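MB2760 (Mycobacterium tuberculosis, PDB 2BNG) catalyses the hydrolysis of long or bulky lipophilic epoxides to diols in vitro, its physiological substrates, possibly fatty acid or steroid derivatives, being still unidentified. Local coordinates at residues P99-E111 and R121-L133. Numbering follows the deposited sequence.
Sequences PLRVQFWVCGVFE and RDYFDVYDMFKGL
The carboxylate of D128 reaches from the first turn of helix 126-139 to strand 100-113, where its OD2 accepts the backbone N-H of W105 at 2.9 Å on the syn side, 20° out of the carboxylate plane. With its CG anti to the backbone N (chi1 180°), D128 also lies against the CD1 and NE1 side of the indole. A water over the centre of the W105 ring donates to D128 OD2 and to W105 O and accepts from D125 N, taking the place of a strand partner for the W105 carbonyl.

Beside this bond, selenomethionine M129 lays SE over one face of the F104 ring, 3.8 Å from its centroid: a Met-aromatic contact in which bends at chi2 and chi3 bring the soft, polarisable end onto the ring. Farther along, G132 lets the helix close in until its CA is 3.5 Å from Q103 O, and V102 CG2 meets L133 CD1.

Where strand 116-123 still runs beside it, C107 and V109 form antiparallel hydrogen-bonded pairs with Y123 and R121. Between them G108 faces D122; without a side chain it admits D122 OD1 to 3.3 Å from its CA, while V106 CG1 packs 3.6 Å from D122 CG.

D125 caps the start of the helix: OD2 takes D128 N from above the carboxylate plane, a second water links OD2 to W105 NE1, and OD1 accepts V126 N of the second subunit. D122, the probable proton acceptor, is salt-bridged through OD2 to R91; V106 also touches D93, the probable proton donor. R121 pairs with E47 and with E90 of the second subunit, which also bonds Y123 OH.

The strand thus exchanges its hairpin partner for a capped helix, and the R91 bridge, apolar V106 and bare G108 together fix the D122 carboxylate, consistent with a preorganised acid site.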
ATOM      1  N   PRO C  99     -13.981 -34.654 -28.832  1.00 42.18           N
ATOM      2  CA  PRO C  99     -14.019 -33.286 -29.375  1.00 41.97           C
ATOM      3  C   PRO C  99     -15.431 -32.716 -29.404  1.00 41.11           C
ATOM      4  O   PRO C  99     -15.602 -31.544 -29.732  1.00 41.40           O
ATOM      5  CB  PRO C  99     -13.500 -33.457 -30.803  1.00 43.60           C
ATOM      6  CG  PRO C  99     -13.930 -34.891 -31.196  1.00 44.44           C
ATOM      7  CD  PRO C  99     -14.090 -35.684 -29.896  1.00 43.39           C
ATOM      8  N   LEU C 100     -16.426 -33.541 -29.074  1.00 39.95           N
ATOM      9  CA  LEU C 100     -17.814 -33.094 -28.982  1.00 38.95           C
ATOM     10  C   LEU C 100     -18.123 -32.455 -27.619  1.00 37.68           C
ATOM     11  O   LEU C 100     -17.965 -33.091 -26.571  1.00 37.20           O
ATOM     12  CB  LEU C 100     -18.766 -34.268 -29.247  1.00 38.81           C
ATOM     13  CG  LEU C 100     -20.266 -33.983 -29.106  1.00 39.06           C
ATOM     14  CD1 LEU C 100     -20.741 -32.902 -30.128  1.00 38.52           C
ATOM     15  CD2 LEU C 100     -21.112 -35.279 -29.186  1.00 38.33           C
ATOM     16  N   ARG C 101     -18.563 -31.199 -27.637  1.00 37.35           N
ATOM     17  CA  ARG C 101     -18.951 -30.509 -26.417  1.00 36.08           C
ATOM     18  C   ARG C 101     -20.404 -30.082 -26.495  1.00 35.45           C
ATOM     19  O   ARG C 101     -20.801 -29.389 -27.436  1.00 36.30           O
ATOM     20  CB  ARG C 101     -18.055 -29.298 -26.188  1.00 36.83           C
ATOM     21  CG  ARG C 101     -18.524 -28.366 -25.088  1.00 36.45           C
ATOM     22  CD  ARG C 101     -17.682 -27.113 -25.110  1.00 39.93           C
ATOM     23  NE  ARG C 101     -17.963 -26.317 -23.932  1.00 41.00           N
ATOM     24  CZ  ARG C 101     -17.267 -26.400 -22.808  1.00 41.67           C
ATOM     25  NH1 ARG C 101     -16.230 -27.219 -22.744  1.00 41.95           N
ATOM     26  NH2 ARG C 101     -17.617 -25.669 -21.746  1.00 40.24           N
ATOM     27  N   VAL C 102     -21.197 -30.525 -25.523  1.00 33.71           N
ATOM     28  CA  VAL C 102     -22.623 -30.234 -25.490  1.00 33.03           C
ATOM     29  C   VAL C 102     -22.957 -29.430 -24.237  1.00 32.11           C
ATOM     30  O   VAL C 102     -22.838 -29.911 -23.110  1.00 31.06           O
ATOM     31  CB  VAL C 102     -23.489 -31.532 -25.522  1.00 33.55           C
ATOM     32  CG1 VAL C 102     -24.984 -31.194 -25.494  1.00 31.12           C
ATOM     33  CG2 VAL C 102     -23.143 -32.399 -26.743  1.00 34.08           C
ATOM     34  N   GLN C 103     -23.395 -28.204 -24.456  1.00 32.12           N
ATOM     35  CA  GLN C 103     -23.580 -27.255 -23.383  1.00 31.88           C
ATOM     36  C   GLN C 103     -25.049 -26.851 -23.272  1.00 31.35           C
ATOM     37  O   GLN C 103     -25.720 -26.628 -24.288  1.00 32.80           O
ATOM     38  CB  GLN C 103     -22.704 -26.036 -23.670  1.00 32.57           C
ATOM     39  CG  GLN C 103     -22.489 -25.103 -22.510  1.00 33.73           C
ATOM     40  CD  GLN C 103     -21.303 -24.182 -22.765  1.00 36.08           C
ATOM     41  OE1 GLN C 103     -20.205 -24.632 -22.908  1.00 34.99           O
ATOM     42  NE2 GLN C 103     -21.534 -22.911 -22.842  1.00 34.27           N
ATOM     43  N   PHE C 104     -25.537 -26.733 -22.046  1.00 29.64           N
ATOM     44  CA  PHE C 104     -26.962 -26.543 -21.796  1.00 29.03           C
ATOM     45  C   PHE C 104     -27.147 -25.953 -20.393  1.00 28.37           C
ATOM     46  O   PHE C 104     -26.266 -26.130 -19.525  1.00 28.54           O
ATOM     47  CB  PHE C 104     -27.721 -27.893 -21.913  1.00 28.52           C
ATOM     48  CG  PHE C 104     -27.101 -29.023 -21.102  1.00 27.82           C
ATOM     49  CD1 PHE C 104     -27.564 -29.315 -19.834  1.00 27.91           C
ATOM     50  CD2 PHE C 104     -26.057 -29.797 -21.621  1.00 27.97           C
ATOM     51  CE1 PHE C 104     -26.999 -30.369 -19.083  1.00 28.70           C
ATOM     52  CE2 PHE C 104     -25.479 -30.822 -20.872  1.00 27.18           C
ATOM     53  CZ  PHE C 104     -25.947 -31.107 -19.600  1.00 27.41           C
ATOM     54  N   TRP C 105     -28.275 -25.284 -20.150  1.00 27.25           N
ATOM     55  CA  TRP C 105     -28.545 -24.816 -18.814  1.00 26.70           C
ATOM     56  C   TRP C 105     -29.068 -25.955 -17.927  1.00 26.43           C
ATOM     57  O   TRP C 105     -29.712 -26.898 -18.418  1.00 25.87           O
ATOM     58  CB  TRP C 105     -29.491 -23.622 -18.836  1.00 26.78           C
ATOM     59  CG  TRP C 105     -30.929 -23.873 -19.384  1.00 28.05           C
ATOM     60  CD1 TRP C 105     -31.429 -23.449 -20.595  1.00 28.27           C
ATOM     61  CD2 TRP C 105     -32.032 -24.531 -18.713  1.00 27.27           C
ATOM     62  NE1 TRP C 105     -32.754 -23.809 -20.725  1.00 28.34           N
ATOM     63  CE2 TRP C 105     -33.153 -24.463 -19.586  1.00 27.82           C
ATOM     64  CE3 TRP C 105     -32.191 -25.136 -17.454  1.00 27.30           C
ATOM     65  CZ2 TRP C 105     -34.402 -25.009 -19.256  1.00 26.63           C
ATOM     66  CZ3 TRP C 105     -33.457 -25.671 -17.118  1.00 26.35           C
ATOM     67  CH2 TRP C 105     -34.530 -25.612 -18.032  1.00 26.91           C
ATOM     68  N   VAL C 106     -28.751 -25.874 -16.632  1.00 26.07           N
ATOM     69  CA  VAL C 106     -29.322 -26.762 -15.617  1.00 25.44           C
ATOM     70  C   VAL C 106     -29.671 -25.944 -14.375  1.00 25.77           C
ATOM     71  O   VAL C 106     -28.893 -25.071 -13.943  1.00 25.41           O
ATOM     72  CB  VAL C 106     -28.342 -27.849 -15.162  1.00 24.92           C
ATOM     73  CG1 VAL C 106     -29.020 -28.769 -14.134  1.00 24.89           C
ATOM     74  CG2 VAL C 106     -27.836 -28.649 -16.342  1.00 24.62           C
ATOM     75  N   CYS C 107     -30.844 -26.236 -13.820  1.00 25.75           N
ATOM     76  CA  CYS C 107     -31.191 -25.815 -12.478  1.00 26.46           C
ATOM     77  C   CYS C 107     -31.156 -27.074 -11.585  1.00 26.76           C
ATOM     78  O   CYS C 107     -31.841 -28.050 -11.850  1.00 27.16           O
ATOM     79  CB  CYS C 107     -32.559 -25.109 -12.464  1.00 26.64           C
ATOM     80  SG  CYS C 107     -32.507 -23.461 -13.347  1.00 28.38           S
ATOM     81  N   GLY C 108     -30.320 -27.059 -10.557  1.00 26.52           N
ATOM     82  CA  GLY C 108     -30.232 -28.176  -9.653  1.00 27.50           C
ATOM     83  C   GLY C 108     -30.746 -27.805  -8.291  1.00 28.45           C
ATOM     84  O   GLY C 108     -30.494 -26.688  -7.800  1.00 29.29           O
ATOM     85  N   VAL C 109     -31.488 -28.724  -7.689  1.00 28.84           N
ATOM     86  CA  VAL C 109     -31.867 -28.586  -6.289  1.00 29.70           C
ATOM     87  C   VAL C 109     -31.258 -29.740  -5.482  1.00 30.10           C
ATOM     88  O   VAL C 109     -31.278 -30.910  -5.888  1.00 29.26           O
ATOM     89  CB  VAL C 109     -33.401 -28.431  -6.039  1.00 30.41           C
ATOM     90  CG1 VAL C 109     -34.109 -27.649  -7.149  1.00 29.55           C
ATOM     91  CG2 VAL C 109     -34.049 -29.746  -5.874  1.00 32.77           C
ATOM     92  N   PHE C 110     -30.682 -29.376  -4.341  1.00 31.06           N
ATOM     93  CA  PHE C 110     -30.016 -30.332  -3.469  1.00 31.84           C
ATOM     94  C   PHE C 110     -30.617 -30.248  -2.098  1.00 33.96           C
ATOM     95  O   PHE C 110     -31.209 -29.223  -1.733  1.00 34.24           O
ATOM     96  CB  PHE C 110     -28.512 -30.029  -3.390  1.00 30.07           C
ATOM     97  CG  PHE C 110     -27.844 -29.960  -4.730  1.00 28.32           C
ATOM     98  CD1 PHE C 110     -28.034 -28.865  -5.573  1.00 25.48           C
ATOM     99  CD2 PHE C 110     -27.022 -30.996  -5.162  1.00 27.00           C
ATOM    100  CE1 PHE C 110     -27.405 -28.802  -6.828  1.00 24.95           C
ATOM    101  CE2 PHE C 110     -26.390 -30.938  -6.405  1.00 26.00           C
ATOM    102  CZ  PHE C 110     -26.572 -29.831  -7.241  1.00 24.26           C
ATOM    103  N   GLU C 111     -30.469 -31.337  -1.355  1.00 36.22           N
ATOM    104  CA  GLU C 111     -30.651 -31.320   0.080  1.00 39.52           C
ATOM    105  C   GLU C 111     -29.395 -31.853   0.738  1.00 40.23           C
ATOM    106  O   GLU C 111     -28.846 -32.888   0.343  1.00 40.20           O
ATOM    107  CB  GLU C 111     -31.879 -32.137   0.499  1.00 41.03           C
ATOM    108  CG  GLU C 111     -33.044 -31.259   0.876  1.00 45.56           C
ATOM    109  CD  GLU C 111     -34.363 -31.964   0.730  1.00 52.01           C
ATOM    110  OE1 GLU C 111     -34.435 -33.162   1.066  1.00 55.28           O
ATOM    111  OE2 GLU C 111     -35.342 -31.325   0.279  1.00 53.52           O
ATOM    112  N   ARG C 121     -31.112 -33.205  -7.614  1.00 26.34           N
ATOM    113  CA  ARG C 121     -32.169 -33.167  -8.613  1.00 26.43           C
ATOM    114  C   ARG C 121     -31.852 -32.123  -9.687  1.00 25.63           C
ATOM    115  O   ARG C 121     -31.922 -30.910  -9.450  1.00 25.13           O
ATOM    116  CB  ARG C 121     -33.505 -32.839  -7.948  1.00 26.81           C
ATOM    117  CG  ARG C 121     -34.652 -32.997  -8.906  1.00 27.72           C
ATOM    118  CD  ARG C 121     -35.988 -32.597  -8.300  1.00 28.23           C
ATOM    119  NE  ARG C 121     -36.492 -33.577  -7.338  1.00 30.21           N
ATOM    120  CZ  ARG C 121     -37.114 -33.235  -6.210  1.00 33.49           C
ATOM    121  NH1 ARG C 121     -37.277 -31.949  -5.896  1.00 34.01           N
ATOM    122  NH2 ARG C 121     -37.534 -34.154  -5.372  1.00 33.30           N
ATOM    123  N   ASP C 122     -31.483 -32.592 -10.866  1.00 25.42           N
ATOM    124  CA  ASP C 122     -31.112 -31.655 -11.929  1.00 25.11           C
ATOM    125  C   ASP C 122     -32.253 -31.527 -12.930  1.00 25.52           C
ATOM    126  O   ASP C 122     -32.810 -32.537 -13.385  1.00 25.79           O
ATOM    127  CB  ASP C 122     -29.807 -32.089 -12.610  1.00 24.55           C
ATOM    128  CG  ASP C 122     -28.545 -31.565 -11.891  1.00 26.35           C
ATOM    129  OD1 ASP C 122     -28.622 -30.682 -11.001  1.00 27.52           O
ATOM    130  OD2 ASP C 122     -27.436 -32.030 -12.224  1.00 28.42           O
ATOM    131  N   TYR C 123     -32.583 -30.279 -13.247  1.00 25.61           N
ATOM    132  CA  TYR C 123     -33.605 -29.912 -14.213  1.00 26.70           C
ATOM    133  C   TYR C 123     -32.950 -29.338 -15.472  1.00 27.57           C
ATOM    134  O   TYR C 123     -32.047 -28.512 -15.386  1.00 27.84           O
ATOM    135  CB  TYR C 123     -34.477 -28.795 -13.639  1.00 26.65           C
ATOM    136  CG  TYR C 123     -35.405 -29.164 -12.510  1.00 26.15           C
ATOM    137  CD1 TYR C 123     -34.997 -29.043 -11.177  1.00 24.34           C
ATOM    138  CD2 TYR C 123     -36.724 -29.605 -12.769  1.00 25.43           C
ATOM    139  CE1 TYR C 123     -35.878 -29.354 -10.128  1.00 25.14           C
ATOM    140  CE2 TYR C 123     -37.604 -29.912 -11.732  1.00 25.06           C
ATOM    141  CZ  TYR C 123     -37.170 -29.780 -10.424  1.00 27.11           C
ATOM    142  OH  TYR C 123     -38.016 -30.095  -9.405  1.00 29.56           O
ATOM    143  N   PHE C 124     -33.453 -29.728 -16.639  1.00 28.65           N
ATOM    144  CA  PHE C 124     -33.005 -29.160 -17.911  1.00 29.27           C
ATOM    145  C   PHE C 124     -34.107 -29.370 -18.954  1.00 30.05           C
ATOM    146  O   PHE C 124     -35.087 -30.072 -18.687  1.00 29.72           O
ATOM    147  CB  PHE C 124     -31.700 -29.822 -18.391  1.00 29.73           C
ATOM    148  CG  PHE C 124     -31.728 -31.302 -18.321  1.00 30.78           C
ATOM    149  CD1 PHE C 124     -31.208 -31.962 -17.227  1.00 33.16           C
ATOM    150  CD2 PHE C 124     -32.292 -32.040 -19.343  1.00 34.28           C
ATOM    151  CE1 PHE C 124     -31.230 -33.343 -17.155  1.00 36.00           C
ATOM    152  CE2 PHE C 124     -32.332 -33.418 -19.289  1.00 36.44           C
ATOM    153  CZ  PHE C 124     -31.808 -34.076 -18.197  1.00 35.57           C
ATOM    154  N   ASP C 125     -33.916 -28.788 -20.143  1.00 30.37           N
ATOM    155  CA  ASP C 125     -34.909 -28.787 -21.232  1.00 31.11           C
ATOM    156  C   ASP C 125     -34.342 -29.566 -22.436  1.00 31.77           C
ATOM    157  O   ASP C 125     -33.207 -29.334 -22.847  1.00 31.39           O
ATOM    158  CB  ASP C 125     -35.217 -27.319 -21.554  1.00 31.25           C
ATOM    159  CG  ASP C 125     -35.911 -27.095 -22.887  1.00 33.16           C
ATOM    160  OD1 ASP C 125     -36.741 -27.913 -23.328  1.00 33.35           O
ATOM    161  OD2 ASP C 125     -35.659 -26.023 -23.491  1.00 34.72           O
ATOM    162  N   VAL C 126     -35.121 -30.499 -22.990  1.00 32.61           N
ATOM    163  CA  VAL C 126     -34.621 -31.292 -24.121  1.00 33.67           C
ATOM    164  C   VAL C 126     -34.377 -30.394 -25.317  1.00 34.21           C
ATOM    165  O   VAL C 126     -33.471 -30.640 -26.101  1.00 34.72           O
ATOM    166  CB  VAL C 126     -35.539 -32.502 -24.536  1.00 34.76           C
ATOM    167  CG1 VAL C 126     -35.812 -33.416 -23.347  1.00 33.84           C
ATOM    168  CG2 VAL C 126     -36.841 -32.014 -25.120  1.00 36.41           C
ATOM    169  N   TYR C 127     -35.180 -29.349 -25.454  1.00 34.55           N
ATOM    170  CA  TYR C 127     -34.990 -28.433 -26.566  1.00 36.14           C
ATOM    171  C   TYR C 127     -33.622 -27.701 -26.518  1.00 35.02           C
ATOM    172  O   TYR C 127     -32.848 -27.710 -27.490  1.00 34.80           O
ATOM    173  CB  TYR C 127     -36.160 -27.471 -26.612  1.00 37.98           C
ATOM    174  CG  TYR C 127     -36.043 -26.345 -27.597  1.00 40.44           C
ATOM    175  CD1 TYR C 127     -35.983 -26.580 -28.971  1.00 42.37           C
ATOM    176  CD2 TYR C 127     -36.028 -25.030 -27.148  1.00 42.36           C
ATOM    177  CE1 TYR C 127     -35.892 -25.524 -29.877  1.00 44.29           C
ATOM    178  CE2 TYR C 127     -35.953 -23.962 -28.038  1.00 44.40           C
ATOM    179  CZ  TYR C 127     -35.876 -24.221 -29.401  1.00 45.18           C
ATOM    180  OH  TYR C 127     -35.793 -23.168 -30.277  1.00 47.55           O
ATOM    181  N   ASP C 128     -33.338 -27.095 -25.366  1.00 33.40           N
ATOM    182  CA  ASP C 128     -32.068 -26.460 -25.098  1.00 32.90           C
ATOM    183  C   ASP C 128     -30.926 -27.442 -25.290  1.00 33.02           C
ATOM    184  O   ASP C 128     -29.899 -27.075 -25.832  1.00 33.54           O
ATOM    185  CB  ASP C 128     -32.060 -25.904 -23.672  1.00 31.91           C
ATOM    186  CG  ASP C 128     -30.763 -25.226 -23.324  1.00 30.83           C
ATOM    187  OD1 ASP C 128     -30.462 -24.190 -23.924  1.00 33.46           O
ATOM    188  OD2 ASP C 128     -30.037 -25.711 -22.450  1.00 28.34           O
HETATM  189  N   MSE C 129     -31.118 -28.686 -24.857  1.00 33.01           N
HETATM  190  CA  MSE C 129     -30.112 -29.724 -24.999  1.00 33.67           C
HETATM  191  C   MSE C 129     -29.900 -30.085 -26.465  1.00 34.78           C
HETATM  192  O   MSE C 129     -28.770 -30.292 -26.923  1.00 34.94           O
HETATM  193  CB  MSE C 129     -30.516 -30.974 -24.219  1.00 33.45           C
HETATM  194  CG  MSE C 129     -29.537 -32.128 -24.405  1.00 35.08           C
HETATM  195 SE   MSE C 129     -28.371 -32.110 -22.987  0.43 38.06          SE
HETATM  196  CE  MSE C 129     -29.895 -32.269 -21.581  1.00 31.53           C
ATOM    197  N   PHE C 130     -31.001 -30.189 -27.191  1.00 36.07           N
ATOM    198  CA  PHE C 130     -30.955 -30.502 -28.606  1.00 37.58           C
ATOM    199  C   PHE C 130     -30.205 -29.391 -29.354  1.00 38.22           C
ATOM    200  O   PHE C 130     -29.353 -29.662 -30.213  1.00 38.53           O
ATOM    201  CB  PHE C 130     -32.366 -30.722 -29.167  1.00 38.63           C
ATOM    202  CG  PHE C 130     -32.383 -31.049 -30.630  1.00 41.38           C
ATOM    203  CD1 PHE C 130     -31.856 -32.258 -31.100  1.00 43.57           C
ATOM    204  CD2 PHE C 130     -32.892 -30.140 -31.549  1.00 43.48           C
ATOM    205  CE1 PHE C 130     -31.848 -32.553 -32.488  1.00 46.53           C
ATOM    206  CE2 PHE C 130     -32.896 -30.421 -32.918  1.00 45.92           C
ATOM    207  CZ  PHE C 130     -32.374 -31.626 -33.394  1.00 46.29           C
ATOM    208  N   LYS C 131     -30.483 -28.141 -28.987  1.00 38.06           N
ATOM    209  CA  LYS C 131     -29.738 -27.004 -29.529  1.00 38.88           C
ATOM    210  C   LYS C 131     -28.260 -27.048 -29.178  1.00 38.06           C
ATOM    211  O   LYS C 131     -27.417 -26.673 -29.999  1.00 39.03           O
ATOM    212  CB  LYS C 131     -30.333 -25.673 -29.068  1.00 38.60           C
ATOM    213  CG  LYS C 131     -31.577 -25.273 -29.831  1.00 40.23           C
ATOM    214  CD  LYS C 131     -32.074 -23.878 -29.446  1.00 40.94           C
ATOM    215  CE  LYS C 131     -32.388 -23.785 -27.958  1.00 40.51           C
ATOM    216  NZ  LYS C 131     -32.610 -22.373 -27.564  1.00 41.14           N
ATOM    217  N   GLY C 132     -27.954 -27.502 -27.966  1.00 36.44           N
ATOM    218  CA  GLY C 132     -26.578 -27.669 -27.529  1.00 36.12           C
ATOM    219  C   GLY C 132     -25.871 -28.750 -28.323  1.00 37.38           C
ATOM    220  O   GLY C 132     -24.690 -28.622 -28.628  1.00 37.33           O
ATOM    221  N   LEU C 133     -26.607 -29.811 -28.662  1.00 38.29           N
ATOM    222  CA  LEU C 133     -26.076 -30.916 -29.453  1.00 40.07           C
ATOM    223  C   LEU C 133     -25.758 -30.483 -30.893  1.00 42.26           C
ATOM    224  O   LEU C 133     -24.709 -30.831 -31.435  1.00 43.37           O
ATOM    225  CB  LEU C 133     -27.034 -32.122 -29.439  1.00 40.18           C
ATOM    226  CG  LEU C 133     -26.551 -33.398 -30.160  1.00 41.78           C
ATOM    227  CD1 LEU C 133     -25.233 -33.935 -29.556  1.00 40.02           C
ATOM    228  CD2 LEU C 133     -27.638 -34.470 -30.165  1.00 40.73           C
TER
HETATM  229  O   HOH W   1     -23.275 -26.804 -27.210  1.00 21.80           O
HETATM  230  O   HOH W   2     -34.761 -23.526 -23.019  1.00 20.87           O
HETATM  231  O   HOH W   3     -31.181 -27.302 -20.632  1.00 22.42           O